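Local coordinates for protein peptidase, zinc-dependent (Methanocorpusculum labreanum, PDB 3LMC) that probably acts as a zinc-dependent metallopeptidase of the M54 family, and carries a separate iron ion held by four cysteines, at residues Ser32-Gly37 against Pro68-Pro73. Sequence-based numbering, arbitrary orientation.
Sequences SRIDDG and PQIFKP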
ATOM      1  N   SER A  32      -3.761  -8.033   8.563  1.00 25.68           N
ATOM      2  CA  SER A  32      -3.163  -7.811   9.873  1.00 20.42           C
ATOM      3  C   SER A  32      -2.471  -6.454   9.929  1.00 21.76           C
ATOM      4  O   SER A  32      -1.806  -6.054   8.975  1.00 31.09           O
ATOM      5  CB  SER A  32      -2.169  -8.924  10.199  1.00 25.10           C
ATOM      6  OG  SER A  32      -1.470  -8.638  11.405  1.00 32.68           O
ATOM      7  N   ARG A  33      -2.626  -5.767  11.057  0.50  6.40           N
ATOM      8  CA  ARG A  33      -2.178  -4.393  11.215  0.50  4.68           C
ATOM      9  C   ARG A  33      -0.926  -4.288  12.080  0.50  6.39           C
ATOM     10  O   ARG A  33      -0.878  -4.826  13.186  0.50  5.46           O
ATOM     11  CB  ARG A  33      -3.305  -3.574  11.842  0.50  3.10           C
ATOM     12  CG  ARG A  33      -3.078  -2.081  11.856  0.50  7.03           C
ATOM     13  CD  ARG A  33      -4.343  -1.378  12.295  0.50  5.76           C
ATOM     14  NE  ARG A  33      -4.617  -1.580  13.710  0.50 13.60           N
ATOM     15  CZ  ARG A  33      -5.509  -2.439  14.190  0.50 18.39           C
ATOM     16  NH1 ARG A  33      -6.230  -3.200  13.367  0.50 15.29           N
ATOM     17  NH2 ARG A  33      -5.680  -2.528  15.501  0.50 19.94           N
ATOM     18  N   ILE A  34       0.091  -3.605  11.561  1.00 13.38           N
ATOM     19  CA  ILE A  34       1.280  -3.253  12.339  1.00 16.25           C
ATOM     20  C   ILE A  34       1.389  -1.734  12.346  1.00 20.97           C
ATOM     21  O   ILE A  34       1.629  -1.138  11.298  1.00 26.45           O
ATOM     22  CB  ILE A  34       2.584  -3.814  11.705  1.00 19.76           C
ATOM     23  CG1 ILE A  34       2.523  -5.326  11.530  1.00 25.47           C
ATOM     24  CG2 ILE A  34       3.800  -3.435  12.550  1.00 24.86           C
ATOM     25  CD1 ILE A  34       3.585  -5.861  10.545  1.00 27.81           C
ATOM     26  N   ASP A  35       1.208  -1.089  13.499  1.00 18.66           N
ATOM     27  CA  ASP A  35       1.242   0.373  13.504  1.00 16.36           C
ATOM     28  C   ASP A  35       2.025   0.948  14.673  1.00 23.71           C
ATOM     29  O   ASP A  35       1.761   2.070  15.118  1.00 23.05           O
ATOM     30  CB  ASP A  35      -0.168   0.963  13.458  1.00 18.74           C
ATOM     31  CG  ASP A  35      -0.979   0.659  14.705  1.00 31.74           C
ATOM     32  OD1 ASP A  35      -0.425   0.084  15.668  1.00 32.69           O
ATOM     33  OD2 ASP A  35      -2.185   1.005  14.724  1.00 43.74           O
ATOM     34  N   ASP A  36       2.993   0.178  15.162  1.00 21.13           N
ATOM     35  CA  ASP A  36       3.801   0.609  16.294  1.00 24.22           C
ATOM     36  C   ASP A  36       5.265   0.710  15.901  1.00 27.00           C
ATOM     37  O   ASP A  36       6.114   0.068  16.511  1.00 33.41           O
ATOM     38  CB  ASP A  36       3.637  -0.343  17.488  1.00 27.26           C
ATOM     39  CG  ASP A  36       4.100  -1.767  17.185  1.00 34.02           C
ATOM     40  OD1 ASP A  36       4.170  -2.138  15.994  1.00 39.39           O
ATOM     41  OD2 ASP A  36       4.390  -2.514  18.148  1.00 34.46           O
ATOM     42  N   GLY A  37       5.566   1.504  14.879  1.00 24.39           N
ATOM     43  CA  GLY A  37       6.948   1.658  14.442  1.00 23.02           C
ATOM     44  C   GLY A  37       7.045   2.463  13.174  1.00 21.96           C
ATOM     45  O   GLY A  37       6.061   2.586  12.456  1.00 23.63           O
ATOM     46  N   PRO A  68      11.204 -12.880  10.575  1.00 26.53           N
ATOM     47  CA  PRO A  68      10.250 -13.981  10.740  1.00 25.97           C
ATOM     48  C   PRO A  68       9.378 -13.794  11.969  1.00 28.15           C
ATOM     49  O   PRO A  68       8.175 -14.093  11.949  1.00 28.19           O
ATOM     50  CB  PRO A  68      11.153 -15.203  10.963  1.00 28.11           C
ATOM     51  CG  PRO A  68      12.459 -14.836  10.385  1.00 27.15           C
ATOM     52  CD  PRO A  68      12.601 -13.355  10.513  1.00 24.06           C
ATOM     53  N   GLN A  69       9.989 -13.322  13.051  1.00 30.16           N
ATOM     54  CA  GLN A  69       9.269 -13.169  14.305  1.00 30.67           C
ATOM     55  C   GLN A  69       8.076 -12.209  14.142  1.00 32.74           C
ATOM     56  O   GLN A  69       7.131 -12.239  14.939  1.00 32.21           O
ATOM     57  CB  GLN A  69      10.208 -12.751  15.452  1.00 28.47           C
ATOM     58  CG  GLN A  69      10.903 -11.401  15.287  1.00 30.96           C
ATOM     59  CD  GLN A  69      12.279 -11.497  14.623  1.00 34.00           C
ATOM     60  OE1 GLN A  69      12.492 -12.301  13.718  1.00 32.77           O
ATOM     61  NE2 GLN A  69      13.214 -10.656  15.068  1.00 32.30           N
ATOM     62  N   ILE A  70       8.102 -11.384  13.094  1.00 25.43           N
ATOM     63  CA  ILE A  70       6.942 -10.538  12.782  1.00 26.12           C
ATOM     64  C   ILE A  70       5.972 -11.156  11.756  1.00 25.89           C
ATOM     65  O   ILE A  70       4.780 -11.256  12.026  1.00 23.36           O
ATOM     66  CB  ILE A  70       7.358  -9.123  12.314  1.00 25.25           C
ATOM     67  CG1 ILE A  70       8.179  -8.417  13.388  1.00 28.19           C
ATOM     68  CG2 ILE A  70       6.137  -8.279  12.008  1.00 24.43           C
ATOM     69  CD1 ILE A  70       8.493  -6.980  13.033  1.00 31.73           C
ATOM     70  N   PHE A  71       6.475 -11.581  10.595  1.00 22.37           N
ATOM     71  CA  PHE A  71       5.580 -11.926   9.477  1.00 29.80           C
ATOM     72  C   PHE A  71       5.275 -13.413   9.241  1.00 30.41           C
ATOM     73  O   PHE A  71       4.296 -13.740   8.560  1.00 32.06           O
ATOM     74  CB  PHE A  71       6.098 -11.312   8.173  1.00 29.17           C
ATOM     75  CG  PHE A  71       6.264  -9.820   8.236  1.00 27.34           C
ATOM     76  CD1 PHE A  71       5.167  -8.979   8.090  1.00 27.81           C
ATOM     77  CD2 PHE A  71       7.515  -9.254   8.451  1.00 25.93           C
ATOM     78  CE1 PHE A  71       5.322  -7.600   8.160  1.00 23.65           C
ATOM     79  CE2 PHE A  71       7.676  -7.874   8.510  1.00 24.65           C
ATOM     80  CZ  PHE A  71       6.586  -7.052   8.367  1.00 24.92           C
ATOM     81  N   LYS A  72       6.104 -14.307   9.775  1.00 27.98           N
ATOM     82  CA  LYS A  72       5.941 -15.739   9.505  1.00 22.40           C
ATOM     83  C   LYS A  72       4.831 -16.344  10.363  1.00 22.19           C
ATOM     84  O   LYS A  72       4.871 -16.230  11.582  1.00 26.04           O
ATOM     85  CB  LYS A  72       7.264 -16.470   9.743  1.00 19.73           C
ATOM     86  CG  LYS A  72       7.185 -17.980   9.609  1.00 23.57           C
ATOM     87  CD  LYS A  72       8.530 -18.640   9.891  1.00 29.29           C
ATOM     88  CE  LYS A  72       8.690 -18.986  11.369  1.00 31.50           C
ATOM     89  NZ  LYS A  72       7.588 -19.861  11.915  1.00 31.53           N
ATOM     90  N   PRO A  73       3.824 -16.975   9.731  1.00 22.36           N
ATOM     91  CA  PRO A  73       2.793 -17.682  10.500  1.00 27.17           C
ATOM     92  C   PRO A  73       3.453 -18.702  11.421  1.00 32.38           C
ATOM     93  O   PRO A  73       4.504 -19.235  11.068  1.00 29.87           O
ATOM     94  CB  PRO A  73       1.988 -18.413   9.421  1.00 25.08           C
ATOM     95  CG  PRO A  73       2.184 -17.607   8.197  1.00 28.56           C
ATOM     96  CD  PRO A  73       3.597 -17.080   8.280  1.00 27.89           C
TER
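I34 reaches I70 and F71 with a single atom, its terminal methyl CD1. I34 lies on strand 31-34, an outermost strand of the five-stranded sheet. Backbone hydrogen bonds of S32 and I34 tie this strand to the parallel strand 3-7. R33 turns to helix 16-27 instead, where it touches S16, R17 and S20. I34 is the next residue, and its side chain heads for the short helix 68-71. CG1 lies anti to the carbonyl carbon (chi1 -57°), and a nearly extended chi2 of 163° carries CD1 outward. I34 CD1 sits 3.4 Å from F71 CE1, a tight approach. I34 CD1 also lies 3.9 Å from F71 CZ. It approaches the ring obliquely, nearer CE1 than CZ. The two side chains cross at about a right angle. I34 CD1 also touches I70 CG2 at 3.8 Å. That same I70 methyl lies over the centre of the F71 ring, 3.7 Å above its plane. The isoleucine methyls and the ring thus form one small apolar cluster. No hydrogen bond crosses the contact, and only 93 Å² is buried. After I34 the chain turns away. D35 OD2 faces R33 NE in a long salt bridge of 3.7 Å, at the edge of the guanidinium and in its plane. The F71 ring is buried, packing on F63 and R64 of helix 53-66, on Y81 of helix 78-88, and edge-to-face with H4. The contact lies away from both metal sites. One side chain of the edge strand meets the end of the short helix 68-71, on the margin of the alpha/beta fold.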